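SIR4-interacting protein SIF2 (Saccharomyces cerevisiae, PDB 1R5M) antagonizes telomeric silencing in yeast, belongs to the Set3C corepressor complex, and may recruit SIR4 to non-telomeric sites. Local coordinates at residues V69-R74 and L88-E93; A92-P97 and R133-T138; D268-I273 and Q282-G287; S291-S296 and C306-S311. All coordinates share one frame; numbering follows the deposited sequence.

Contact 1 of 4, residues V69-R74 and L88-E93. With SO4 (sulfate ion), chain B.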
loop_
_atom_site.group_PDB
_atom_site.type_symbol
_atom_site.label_atom_id
_atom_site.label_comp_id
_atom_site.label_asym_id
_atom_site.label_seq_id
_atom_site.Cartn_x
_atom_site.Cartn_y
_atom_site.Cartn_z
ATOM N N VAL A 69 18.715 -1.807 -5.896
ATOM C CA VAL A 69 18.214 -1.846 -7.259
ATOM C C VAL A 69 16.786 -2.377 -7.321
ATOM O O VAL A 69 16.382 -3.210 -6.507
ATOM C CB VAL A 69 19.123 -2.743 -8.154
ATOM C CG1 VAL A 69 19.059 -4.197 -7.679
ATOM C CG2 VAL A 69 18.702 -2.642 -9.611
ATOM N N ALA A 70 16.025 -1.861 -8.279
ATOM C CA ALA A 70 14.657 -2.299 -8.516
ATOM C C ALA A 70 14.637 -2.665 -9.992
ATOM O O ALA A 70 15.533 -2.285 -10.739
ATOM C CB ALA A 70 13.666 -1.170 -8.232
ATOM N N ARG A 71 13.629 -3.412 -10.413
ATOM C CA ARG A 71 13.542 -3.793 -11.811
ATOM C C ARG A 71 12.122 -3.678 -12.334
ATOM O O ARG A 71 11.153 -3.801 -11.581
ATOM C CB ARG A 71 14.045 -5.231 -12.011
ATOM C CG ARG A 71 15.566 -5.365 -12.030
ATOM C CD ARG A 71 15.999 -6.801 -12.309
ATOM N NE ARG A 71 17.395 -6.882 -12.740
ATOM C CZ ARG A 71 18.448 -6.796 -11.930
ATOM N NH1 ARG A 71 18.282 -6.631 -10.625
ATOM N NH2 ARG A 71 19.674 -6.861 -12.429
ATOM N N LEU A 72 12.012 -3.402 -13.626
ATOM C CA LEU A 72 10.723 -3.331 -14.285
ATOM C C LEU A 72 10.711 -4.595 -15.131
ATOM O O LEU A 72 11.688 -4.895 -15.817
ATOM C CB LEU A 72 10.623 -2.084 -15.171
ATOM C CG LEU A 72 10.680 -0.742 -14.432
ATOM C CD1 LEU A 72 10.482 0.393 -15.427
ATOM C CD2 LEU A 72 9.598 -0.696 -13.355
ATOM N N ALA A 73 9.625 -5.352 -15.058
ATOM C CA ALA A 73 9.533 -6.588 -15.816
ATOM C C ALA A 73 8.174 -6.755 -16.459
ATOM O O ALA A 73 7.177 -6.191 -16.009
ATOM C CB ALA A 73 9.822 -7.777 -14.911
ATOM N N ARG A 74 8.149 -7.538 -17.526
ATOM C CA ARG A 74 6.917 -7.812 -18.230
ATOM C C ARG A 74 6.660 -9.309 -18.139
ATOM O O ARG A 74 7.577 -10.119 -18.286
ATOM C CB ARG A 74 7.039 -7.369 -19.686
ATOM C CG ARG A 74 5.787 -7.551 -20.519
ATOM C CD ARG A 74 5.786 -6.541 -21.652
ATOM N NE ARG A 74 7.104 -6.435 -22.266
ATOM C CZ ARG A 74 7.574 -5.331 -22.839
ATOM N NH1 ARG A 74 6.832 -4.232 -22.874
ATOM N NH2 ARG A 74 8.789 -5.324 -23.370
ATOM N N LEU A 88 8.936 -14.270 -18.486
ATOM C CA LEU A 88 9.363 -13.116 -17.705
ATOM C C LEU A 88 10.499 -12.416 -18.445
ATOM O O LEU A 88 11.532 -13.027 -18.725
ATOM C CB LEU A 88 9.862 -13.565 -16.330
ATOM C CG LEU A 88 10.549 -12.503 -15.467
ATOM C CD1 LEU A 88 9.534 -11.469 -15.014
ATOM C CD2 LEU A 88 11.200 -13.170 -14.263
ATOM N N THR A 89 10.302 -11.142 -18.765
ATOM C CA THR A 89 11.320 -10.368 -19.463
ATOM C C THR A 89 11.605 -9.083 -18.696
ATOM O O THR A 89 10.684 -8.345 -18.352
ATOM C CB THR A 89 10.863 -10.000 -20.889
ATOM O OG1 THR A 89 10.616 -11.199 -21.636
ATOM C CG2 THR A 89 11.935 -9.181 -21.597
ATOM N N ILE A 90 12.880 -8.821 -18.422
ATOM C CA ILE A 90 13.263 -7.612 -17.699
ATOM C C ILE A 90 13.289 -6.423 -18.654
ATOM O O ILE A 90 13.998 -6.437 -19.663
ATOM C CB ILE A 90 14.653 -7.761 -17.042
ATOM C CG1 ILE A 90 14.664 -8.978 -16.116
ATOM C CG2 ILE A 90 14.998 -6.498 -16.259
ATOM C CD1 ILE A 90 13.634 -8.925 -15.002
ATOM N N ILE A 91 12.504 -5.403 -18.328
ATOM C CA ILE A 91 12.407 -4.194 -19.139
ATOM C C ILE A 91 13.544 -3.227 -18.838
ATOM O O ILE A 91 14.092 -2.593 -19.745
ATOM C CB ILE A 91 11.060 -3.472 -18.887
ATOM C CG1 ILE A 91 9.903 -4.354 -19.365
ATOM C CG2 ILE A 91 11.040 -2.126 -19.598
ATOM C CD1 ILE A 91 8.529 -3.818 -19.011
ATOM N N ALA A 92 13.902 -3.113 -17.564
ATOM C CA ALA A 92 14.967 -2.205 -17.167
ATOM C C ALA A 92 15.389 -2.371 -15.718
ATOM O O ALA A 92 14.644 -2.899 -14.891
ATOM C CB ALA A 92 14.523 -0.763 -17.404
ATOM N N GLU A 93 16.602 -1.916 -15.430
ATOM C CA GLU A 93 17.149 -1.946 -14.086
ATOM C C GLU A 93 17.094 -0.504 -13.584
ATOM O O GLU A 93 17.510 0.422 -14.288
ATOM C CB GLU A 93 18.599 -2.440 -14.101
ATOM C CG GLU A 93 18.767 -3.843 -14.665
ATOM C CD GLU A 93 20.214 -4.309 -14.677
ATOM O OE1 GLU A 93 20.476 -5.417 -15.193
ATOM O OE2 GLU A 93 21.090 -3.575 -14.173
HETATM S S SO4 B . 22.077 -7.020 -9.397
HETATM O O1 SO4 B . 22.488 -6.000 -8.415
HETATM O O2 SO4 B . 22.981 -8.182 -9.304
HETATM O O3 SO4 B . 20.692 -7.443 -9.118
HETATM O O4 SO4 B . 22.143 -6.459 -10.760
HETATM O O HOH W 1 18.484 -7.207 -15.352
HETATM O O HOH W 2 7.873 -11.306 -21.329
#
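Leu72 O takes two backbone N-H groups from the facing strand. Ile91 N lies 2.7 Å from Leu72 O, and Ala92 N makes a weak bond at 3.3 Å to the same Leu72 O. Two successive residues thus face one: a classic beta bulge. Ile91 CB sits 3.4 Å from Leu72 O. Within the bulge Leu72 N also bonds Ala92 O; next to it Arg74 and Thr89 form a hydrogen-bonded pair. The two strands, 69-77 and 86-95, form the outer hairpin of a four-stranded antiparallel propeller blade, and 86-95 is its outermost strand. Arg71 and Glu93 run alongside each other, pointing the same way. Arg71 NH2 forms a long, weak salt bridge with Glu93 OE1 at 3.2 Å, with the guanidinium and carboxylate planes 57° apart. Water 1 accepts from Arg71 NE and donates to Glu93 OE1. Arg71 NH1 and NH2 also bond sulfate O3 and O4, while Glu65 takes NH1 and Arg95 takes Glu93 OE2. Arg71 is extended from CG to NE, which carries CD past Ile90 CG2 at 4.1 Å. Arg74 bends at chi3 (43°), and Ile91 CD1 lies over the centre of one guanidinium face, 4.2 Å above its plane.

Contact 2 of 4, residues A92-P97 and R133-T138. With SO4 (sulfate ion), chain B.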
loop_
_atom_site.group_PDB
_atom_site.type_symbol
_atom_site.label_atom_id
_atom_site.label_comp_id
_atom_site.label_asym_id
_atom_site.label_seq_id
_atom_site.Cartn_x
_atom_site.Cartn_y
_atom_site.Cartn_z
ATOM N N ALA A 92 13.902 -3.113 -17.564
ATOM C CA ALA A 92 14.967 -2.205 -17.167
ATOM C C ALA A 92 15.389 -2.371 -15.718
ATOM O O ALA A 92 14.644 -2.899 -14.891
ATOM C CB ALA A 92 14.523 -0.763 -17.404
ATOM N N GLU A 93 16.602 -1.916 -15.430
ATOM C CA GLU A 93 17.149 -1.946 -14.086
ATOM C C GLU A 93 17.094 -0.504 -13.584
ATOM O O GLU A 93 17.510 0.422 -14.288
ATOM C CB GLU A 93 18.599 -2.440 -14.101
ATOM C CG GLU A 93 18.767 -3.843 -14.665
ATOM C CD GLU A 93 20.214 -4.309 -14.677
ATOM O OE1 GLU A 93 20.476 -5.417 -15.193
ATOM O OE2 GLU A 93 21.090 -3.575 -14.173
ATOM N N LEU A 94 16.560 -0.318 -12.383
ATOM C CA LEU A 94 16.445 1.002 -11.772
ATOM C C LEU A 94 17.391 0.976 -10.576
ATOM O O LEU A 94 16.989 0.674 -9.451
ATOM C CB LEU A 94 15.004 1.241 -11.315
ATOM C CG LEU A 94 13.900 0.856 -12.311
ATOM C CD1 LEU A 94 12.550 1.199 -11.702
ATOM C CD2 LEU A 94 14.087 1.585 -13.644
ATOM N N ARG A 95 18.654 1.298 -10.828
ATOM C CA ARG A 95 19.668 1.246 -9.786
ATOM C C ARG A 95 19.951 2.558 -9.062
ATOM O O ARG A 95 19.914 3.635 -9.658
ATOM C CB ARG A 95 20.966 0.697 -10.392
ATOM C CG ARG A 95 21.953 0.122 -9.386
ATOM C CD ARG A 95 23.120 -0.553 -10.106
ATOM N NE ARG A 95 22.684 -1.631 -10.998
ATOM C CZ ARG A 95 22.441 -2.881 -10.613
ATOM N NH1 ARG A 95 22.588 -3.234 -9.344
ATOM N NH2 ARG A 95 22.053 -3.785 -11.502
ATOM N N HIS A 96 20.210 2.448 -7.760
ATOM C CA HIS A 96 20.551 3.596 -6.923
ATOM C C HIS A 96 22.007 3.407 -6.508
ATOM O O HIS A 96 22.404 2.321 -6.096
ATOM C CB HIS A 96 19.699 3.630 -5.650
ATOM C CG HIS A 96 18.274 4.032 -5.868
ATOM N ND1 HIS A 96 17.755 5.213 -5.386
ATOM C CD2 HIS A 96 17.246 3.385 -6.468
ATOM C CE1 HIS A 96 16.465 5.275 -5.671
ATOM N NE2 HIS A 96 16.132 4.177 -6.326
ATOM N N PRO A 97 22.829 4.454 -6.624
ATOM C CA PRO A 97 24.228 4.290 -6.220
ATOM C C PRO A 97 24.303 4.204 -4.697
ATOM O O PRO A 97 23.386 4.641 -4.005
ATOM C CB PRO A 97 24.886 5.557 -6.757
ATOM C CG PRO A 97 23.785 6.573 -6.628
ATOM C CD PRO A 97 22.577 5.811 -7.137
ATOM N N ARG A 133 14.316 8.213 -6.667
ATOM C CA ARG A 133 14.630 8.381 -8.081
ATOM C C ARG A 133 13.332 8.232 -8.859
ATOM O O ARG A 133 12.462 7.430 -8.492
ATOM C CB ARG A 133 15.679 7.369 -8.554
ATOM C CG ARG A 133 17.071 7.753 -8.081
ATOM C CD ARG A 133 18.192 6.815 -8.511
ATOM N NE ARG A 133 19.428 7.362 -7.959
ATOM C CZ ARG A 133 20.399 7.924 -8.672
ATOM N NH1 ARG A 133 20.321 7.996 -9.995
ATOM N NH2 ARG A 133 21.413 8.498 -8.045
ATOM N N LEU A 134 13.200 9.039 -9.908
ATOM C CA LEU A 134 12.017 9.057 -10.758
ATOM C C LEU A 134 12.384 8.472 -12.110
ATOM O O LEU A 134 13.379 8.878 -12.715
ATOM C CB LEU A 134 11.534 10.499 -10.931
ATOM C CG LEU A 134 10.352 10.726 -11.870
ATOM C CD1 LEU A 134 9.093 10.102 -11.275
ATOM C CD2 LEU A 134 10.158 12.213 -12.084
ATOM N N TRP A 135 11.573 7.534 -12.586
ATOM C CA TRP A 135 11.837 6.861 -13.855
ATOM C C TRP A 135 10.616 6.796 -14.764
ATOM O O TRP A 135 9.480 6.873 -14.302
ATOM C CB TRP A 135 12.288 5.415 -13.606
ATOM C CG TRP A 135 13.193 5.209 -12.423
ATOM C CD1 TRP A 135 12.833 5.171 -11.102
ATOM C CD2 TRP A 135 14.606 4.982 -12.459
ATOM N NE1 TRP A 135 13.936 4.930 -10.317
ATOM C CE2 TRP A 135 15.038 4.811 -11.123
ATOM C CE3 TRP A 135 15.550 4.904 -13.492
ATOM C CZ2 TRP A 135 16.374 4.567 -10.794
ATOM C CZ3 TRP A 135 16.880 4.662 -13.164
ATOM C CH2 TRP A 135 17.278 4.496 -11.825
ATOM N N ASN A 136 10.861 6.641 -16.063
ATOM C CA ASN A 136 9.773 6.486 -17.017
ATOM C C ASN A 136 9.474 4.985 -17.046
ATOM O O ASN A 136 10.320 4.178 -16.660
ATOM C CB ASN A 136 10.190 6.972 -18.409
ATOM C CG ASN A 136 9.144 6.664 -19.468
ATOM O OD1 ASN A 136 9.278 5.706 -20.242
ATOM N ND2 ASN A 136 8.087 7.465 -19.501
ATOM N N LYS A 137 8.282 4.608 -17.500
ATOM C CA LYS A 137 7.895 3.199 -17.539
ATOM C C LYS A 137 8.792 2.308 -18.395
ATOM O O LYS A 137 8.745 1.080 -18.271
ATOM C CB LYS A 137 6.443 3.058 -18.004
ATOM C CG LYS A 137 6.180 3.547 -19.421
ATOM C CD LYS A 137 4.745 3.262 -19.834
ATOM C CE LYS A 137 4.439 3.845 -21.207
ATOM N NZ LYS A 137 5.328 3.279 -22.258
ATOM N N THR A 138 9.601 2.912 -19.263
ATOM C CA THR A 138 10.514 2.142 -20.104
ATOM C C THR A 138 11.882 2.018 -19.431
ATOM O O THR A 138 12.770 1.331 -19.939
ATOM C CB THR A 138 10.696 2.786 -21.503
ATOM O OG1 THR A 138 11.303 4.078 -21.368
ATOM C CG2 THR A 138 9.353 2.929 -22.199
HETATM S S SO4 B . 22.077 -7.020 -9.397
HETATM O O1 SO4 B . 22.488 -6.000 -8.415
HETATM O O2 SO4 B . 22.981 -8.182 -9.304
HETATM O O3 SO4 B . 20.692 -7.443 -9.118
HETATM O O4 SO4 B . 22.143 -6.459 -10.760
#
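Leu94 lies over one face of the Trp135 indole. Leu94 CB is 3.7 Å from the centroid of the Trp135 six-membered ring, 18° off the normal, a CH-pi contact. Leu94 CD2 touches the same ring at Trp135 CE3, 3.6 Å away. This is packing between neighbouring blades of the WD40 propeller: strand 86-95 closes one four-stranded blade, and strand 132-136 is the third strand of the next. No hydrogen bond joins the two segments. The indole edge meets backbone, with Arg95 O in the ring plane, 3.5 Å from Trp135 CH2. A second CH-pi contact lies alongside. Arg133 CD sits over one face of the His96 ring, 3.7 Å from its centroid. The chain of Arg133 is extended from CG to NE (chi2 -179°, chi3 180°), so it runs along the imidazole and carries its guanidinium on to Pro97. There Pro97 CD lies over one face of the guanidinium.

Second-shell groups hold these rings. Thr125 OG1 is hydrogen-bonded to both Trp135 NE1 and His96 NE2. Glu131 OE1 joins His96 ND1 and Arg133 NE, in a salt bridge with the latter. Cutting Trp135 back to an alanine is likely to open a gap beside Leu94 and to leave Thr125 OG1 without one of its ring partners. Arg95 turns from the packing to the sulfate, with Arg95 NH1 2.9 Å from sulfate O1. Arg95 NH2 lies 2.8 Å from Glu93 OE2, which it meets from above the carboxylate plane.

Contact 3 of 4, residues D268-I273 and Q282-G287. Unlike the reference sequence in segment 282-287: Cys284 (reference Ser).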
loop_
_atom_site.group_PDB
_atom_site.type_symbol
_atom_site.label_atom_id
_atom_site.label_comp_id
_atom_site.label_asym_id
_atom_site.label_seq_id
_atom_site.Cartn_x
_atom_site.Cartn_y
_atom_site.Cartn_z
ATOM N N ASP A 268 -4.070 1.832 17.209
ATOM C CA ASP A 268 -5.053 1.775 18.287
ATOM C C ASP A 268 -6.166 0.768 18.027
ATOM O O ASP A 268 -7.093 0.637 18.828
ATOM C CB ASP A 268 -5.637 3.172 18.609
ATOM C CG ASP A 268 -6.566 3.723 17.523
ATOM O OD1 ASP A 268 -6.982 2.980 16.612
ATOM O OD2 ASP A 268 -6.896 4.928 17.611
ATOM N N GLY A 269 -6.059 0.049 16.913
ATOM C CA GLY A 269 -7.035 -0.972 16.578
ATOM C C GLY A 269 -8.354 -0.509 15.990
ATOM O O GLY A 269 -9.298 -1.294 15.897
ATOM N N THR A 270 -8.427 0.751 15.577
ATOM C CA THR A 270 -9.666 1.260 15.008
ATOM C C THR A 270 -9.493 1.873 13.632
ATOM O O THR A 270 -8.385 2.216 13.215
ATOM C CB THR A 270 -10.297 2.367 15.878
ATOM O OG1 THR A 270 -9.482 3.546 15.817
ATOM C CG2 THR A 270 -10.426 1.912 17.324
ATOM N N LEU A 271 -10.618 1.987 12.938
ATOM C CA LEU A 271 -10.673 2.638 11.641
ATOM C C LEU A 271 -11.539 3.858 11.869
ATOM O O LEU A 271 -12.487 3.814 12.654
ATOM C CB LEU A 271 -11.384 1.779 10.598
ATOM C CG LEU A 271 -10.779 0.461 10.148
ATOM C CD1 LEU A 271 -11.648 -0.106 9.035
ATOM C CD2 LEU A 271 -9.353 0.675 9.665
ATOM N N ARG A 272 -11.208 4.954 11.205
ATOM C CA ARG A 272 -12.033 6.146 11.297
ATOM C C ARG A 272 -12.298 6.633 9.877
ATOM O O ARG A 272 -11.485 6.423 8.971
ATOM C CB ARG A 272 -11.354 7.230 12.145
ATOM C CG ARG A 272 -11.538 7.009 13.654
ATOM C CD ARG A 272 -10.839 8.083 14.484
ATOM N NE ARG A 272 -10.922 7.824 15.924
ATOM C CZ ARG A 272 -11.914 8.227 16.714
ATOM N NH1 ARG A 272 -12.931 8.920 16.219
ATOM N NH2 ARG A 272 -11.885 7.941 18.011
ATOM N N ILE A 273 -13.464 7.241 9.687
ATOM C CA ILE A 273 -13.871 7.782 8.392
ATOM C C ILE A 273 -14.029 9.277 8.631
ATOM O O ILE A 273 -14.728 9.686 9.561
ATOM C CB ILE A 273 -15.229 7.196 7.929
ATOM C CG1 ILE A 273 -15.153 5.664 7.851
ATOM C CG2 ILE A 273 -15.608 7.779 6.575
ATOM C CD1 ILE A 273 -14.151 5.128 6.844
ATOM N N GLN A 282 -16.449 10.974 11.189
ATOM C CA GLN A 282 -17.822 10.625 10.850
ATOM C C GLN A 282 -18.158 9.225 11.364
ATOM O O GLN A 282 -19.271 8.972 11.825
ATOM C CB GLN A 282 -17.995 10.690 9.334
ATOM C CG GLN A 282 -19.351 10.265 8.822
ATOM C CD GLN A 282 -19.499 10.575 7.352
ATOM O OE1 GLN A 282 -19.390 11.730 6.942
ATOM N NE2 GLN A 282 -19.736 9.548 6.548
ATOM N N ASN A 283 -17.190 8.319 11.265
ATOM C CA ASN A 283 -17.359 6.949 11.746
ATOM C C ASN A 283 -16.103 6.517 12.484
ATOM O O ASN A 283 -15.013 7.021 12.218
ATOM C CB ASN A 283 -17.562 5.964 10.587
ATOM C CG ASN A 283 -18.867 6.169 9.858
ATOM O OD1 ASN A 283 -19.949 5.939 10.406
ATOM N ND2 ASN A 283 -18.776 6.598 8.611
ATOM N N CYS A 284 -16.269 5.588 13.418
ATOM C CA CYS A 284 -15.151 5.023 14.162
ATOM C C CYS A 284 -15.539 3.573 14.394
ATOM O O CYS A 284 -16.520 3.290 15.085
ATOM C CB CYS A 284 -14.941 5.723 15.502
ATOM S SG CYS A 284 -13.479 5.093 16.381
ATOM N N PHE A 285 -14.779 2.658 13.800
ATOM C CA PHE A 285 -15.062 1.234 13.915
ATOM C C PHE A 285 -14.140 0.472 14.865
ATOM O O PHE A 285 -12.930 0.357 14.625
ATOM C CB PHE A 285 -15.008 0.575 12.527
ATOM C CG PHE A 285 -16.039 1.096 11.564
ATOM C CD1 PHE A 285 -15.654 1.731 10.385
ATOM C CD2 PHE A 285 -17.396 0.954 11.835
ATOM C CE1 PHE A 285 -16.606 2.217 9.490
ATOM C CE2 PHE A 285 -18.355 1.436 10.947
ATOM C CZ PHE A 285 -17.961 2.068 9.773
ATOM N N TYR A 286 -14.734 -0.047 15.939
ATOM C CA TYR A 286 -14.028 -0.841 16.942
ATOM C C TYR A 286 -14.275 -2.315 16.649
ATOM O O TYR A 286 -15.326 -2.686 16.130
ATOM C CB TYR A 286 -14.553 -0.558 18.356
ATOM C CG TYR A 286 -14.279 0.829 18.886
ATOM C CD1 TYR A 286 -15.196 1.862 18.696
ATOM C CD2 TYR A 286 -13.102 1.107 19.579
ATOM C CE1 TYR A 286 -14.948 3.144 19.185
ATOM C CE2 TYR A 286 -12.843 2.380 20.071
ATOM C CZ TYR A 286 -13.769 3.394 19.870
ATOM O OH TYR A 286 -13.507 4.656 20.350
ATOM N N GLY A 287 -13.309 -3.154 17.000
ATOM C CA GLY A 287 -13.467 -4.579 16.771
ATOM C C GLY A 287 -12.143 -5.307 16.764
ATOM O O GLY A 287 -11.986 -6.341 17.423
HETATM O O HOH W 3 -11.405 -2.194 14.460
HETATM O O HOH W 4 -10.941 -2.161 18.388
#
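Backbone hydrogen bonds pair Leu271 with Phe285 and Ile273 with Asn283, joining the third and fourth strands of a WD40 propeller blade, its outer hairpin. Phe285 N bonds Leu271 O at 2.8 Å. At the far end Ile273 O accepts twice. Gln282 N lies 2.7 Å from Ile273 O, nearly along the C=O axis, and Asn283 N is the second donor to this oxygen, forming a classic beta bulge.

Apolar contacts lie on the face that carries Leu271, Ile273, Asn283 and Phe285. Ile273 and Asn283 run side by side, with Ile273 CG1 3.7 Å from Asn283 CB. Leu271 CB meets the edge of the Phe285 ring. Ile273 also touches Trp297 and Val303 of the following blade.

On the other face, Cys284, where the reference sequence has serine, packs against Arg272. Cys284 SG sits over the centre of one face of the Arg272 guanidinium, 3.5 Å above the plane. With SG anti to the backbone N (chi1 -176°), the sulfur reaches that position. Arg272 NH1 has a hydrogen bond to Ser281 OG. With a serine in place of Arg272, Cys284 SG would probably lose the flat group it lies against and Ser281 OG this donor. Thr270 CG2 packs 3.6 Å from Tyr286 CD2.

Polar links fix the entry turn. Asp268 makes an Asx turn, its OD1 accepting from Thr270 N and OG1, while OD2 takes His246 ND1 and His247 N. Water 3 donates to Gly269 O and Phe285 O, with Gly269 O 2.7 Å from the water oxygen.

Contact 4 of 4, residues S291-S296 and C306-S311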
loop_
_atom_site.group_PDB
_atom_site.type_symbol
_atom_site.label_atom_id
_atom_site.label_comp_id
_atom_site.label_asym_id
_atom_site.label_seq_id
_atom_site.Cartn_x
_atom_site.Cartn_y
_atom_site.Cartn_z
ATOM N N SER A 291 -3.191 -4.132 16.312
ATOM C CA SER A 291 -2.924 -3.141 15.278
ATOM C C SER A 291 -3.454 -3.530 13.906
ATOM O O SER A 291 -3.383 -4.692 13.500
ATOM C CB SER A 291 -1.418 -2.888 15.177
ATOM O OG SER A 291 -0.903 -2.410 16.405
ATOM N N ILE A 292 -3.989 -2.544 13.196
ATOM C CA ILE A 292 -4.504 -2.761 11.854
ATOM C C ILE A 292 -3.342 -2.533 10.893
ATOM O O ILE A 292 -2.732 -1.462 10.885
ATOM C CB ILE A 292 -5.660 -1.788 11.548
ATOM C CG1 ILE A 292 -6.863 -2.144 12.429
ATOM C CG2 ILE A 292 -6.030 -1.856 10.073
ATOM C CD1 ILE A 292 -8.037 -1.200 12.307
ATOM N N VAL A 293 -3.035 -3.539 10.081
ATOM C CA VAL A 293 -1.916 -3.441 9.152
ATOM C C VAL A 293 -2.264 -2.878 7.782
ATOM O O VAL A 293 -1.426 -2.243 7.142
ATOM C CB VAL A 293 -1.224 -4.815 8.979
ATOM C CG1 VAL A 293 -0.715 -5.304 10.329
ATOM C CG2 VAL A 293 -2.190 -5.823 8.382
ATOM N N SER A 294 -3.497 -3.098 7.332
ATOM C CA SER A 294 -3.929 -2.596 6.031
ATOM C C SER A 294 -5.431 -2.348 6.044
ATOM O O SER A 294 -6.164 -2.988 6.795
ATOM C CB SER A 294 -3.623 -3.610 4.919
ATOM O OG SER A 294 -2.269 -4.033 4.935
ATOM N N ALA A 295 -5.881 -1.415 5.210
ATOM C CA ALA A 295 -7.301 -1.104 5.084
ATOM C C ALA A 295 -7.540 -0.462 3.725
ATOM O O ALA A 295 -6.690 0.272 3.216
ATOM C CB ALA A 295 -7.749 -0.163 6.199
ATOM N N SER A 296 -8.700 -0.744 3.143
ATOM C CA SER A 296 -9.051 -0.218 1.830
ATOM C C SER A 296 -10.531 0.075 1.711
ATOM O O SER A 296 -11.357 -0.466 2.449
ATOM C CB SER A 296 -8.718 -1.236 0.728
ATOM O OG SER A 296 -7.341 -1.538 0.656
ATOM N N CYS A 306 -7.544 -5.499 7.801
ATOM C CA CYS A 306 -6.971 -6.741 8.303
ATOM C C CYS A 306 -5.995 -6.348 9.401
ATOM O O CYS A 306 -5.465 -5.229 9.421
ATOM C CB CYS A 306 -6.321 -7.581 7.196
ATOM S SG CYS A 306 -5.069 -6.791 6.213
ATOM N N SER A 307 -5.751 -7.270 10.320
ATOM C CA SER A 307 -4.945 -6.948 11.479
ATOM C C SER A 307 -4.016 -8.038 11.975
ATOM O O SER A 307 -4.063 -9.182 11.522
ATOM C CB SER A 307 -5.919 -6.541 12.597
ATOM O OG SER A 307 -5.354 -6.604 13.891
ATOM N N MET A 308 -3.158 -7.656 12.914
ATOM C CA MET A 308 -2.235 -8.598 13.514
ATOM C C MET A 308 -3.038 -9.600 14.341
ATOM O O MET A 308 -2.503 -10.620 14.776
ATOM C CB MET A 308 -1.225 -7.864 14.398
ATOM C CG MET A 308 -0.145 -7.129 13.622
ATOM S SD MET A 308 0.966 -8.252 12.734
ATOM C CE MET A 308 2.089 -8.750 14.051
ATOM N N ASP A 309 -4.324 -9.315 14.553
ATOM C CA ASP A 309 -5.172 -10.230 15.311
ATOM C C ASP A 309 -5.643 -11.395 14.442
ATOM O O ASP A 309 -6.417 -12.244 14.889
ATOM C CB ASP A 309 -6.383 -9.505 15.938
ATOM C CG ASP A 309 -7.354 -8.935 14.908
ATOM O OD1 ASP A 309 -7.309 -9.322 13.724
ATOM O OD2 ASP A 309 -8.191 -8.095 15.306
ATOM N N GLY A 310 -5.170 -11.425 13.197
ATOM C CA GLY A 310 -5.521 -12.500 12.284
ATOM C C GLY A 310 -6.883 -12.438 11.618
ATOM O O GLY A 310 -7.300 -13.400 10.972
ATOM N N SER A 311 -7.576 -11.310 11.744
ATOM C CA SER A 311 -8.898 -11.188 11.144
ATOM C C SER A 311 -8.996 -10.179 10.012
ATOM O O SER A 311 -8.198 -9.244 9.911
ATOM C CB SER A 311 -9.938 -10.820 12.211
ATOM O OG SER A 311 -9.782 -9.476 12.642
#
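Ser307 turns its hydroxyl back to the facing strand, and Ser307 OG donates to Ser291 O at 2.8 Å. The hairpin of strands 292-298 and 302-307 forms the inner part of the sixth WD repeat's blade. Ser307 OG stands anti to the backbone N (chi1 161°), which carries it above the carbonyl plane of Ser291. Met308 N reaches Ser291 O almost head-on, so this oxygen has two donors. A classic beta bulge follows, where Val293 and Ser294 both face Cys306. Val293 N bonds Cys306 O, and Cys306 N bonds Ser294 O. Cys306 SG lies between the backbone N and the carbonyl carbon (chi1 55°). From there Cys306 SG touches Val293 CG2 and Ser294 CB, each 3.7 Å from the sulfur. The other Val293 branch, CG1, meets Met308 CG at 3.8 Å, and the two side chains cross at about a right angle. Ser294 OG looks to the next blade, bonded to Gly336 N. A type I turn runs from Ser307 to Gly310. Asp309 OD1 forms an Asx turn, accepting from Ser311 N and, at 2.7 Å, from Ser311 OG.

How the contacts relate
The contacts come in order along the chain, in two pairs on opposite sides of the propeller's centre. Contacts 1 and 2 share Ala92 and Glu93 of strand 86-95 and lie about 10 Å apart between centres. The first joins strands within one blade, the second joins that blade to the next. Both touch the same sulfate. Contacts 3 and 4 sit about 12 Å apart between centres, in successive blades. Leu271 CD2 packs against Ile292 CD1 at 3.5 Å. Contact 3 is an outer hairpin, contact 4 an inner one. Contacts 1 and 3 are about 39 Å apart between centres. Contacts 1, 3 and 4 pair strands within blades; contact 2 and the Leu271-Ile292 packing join neighbouring blades of the propeller.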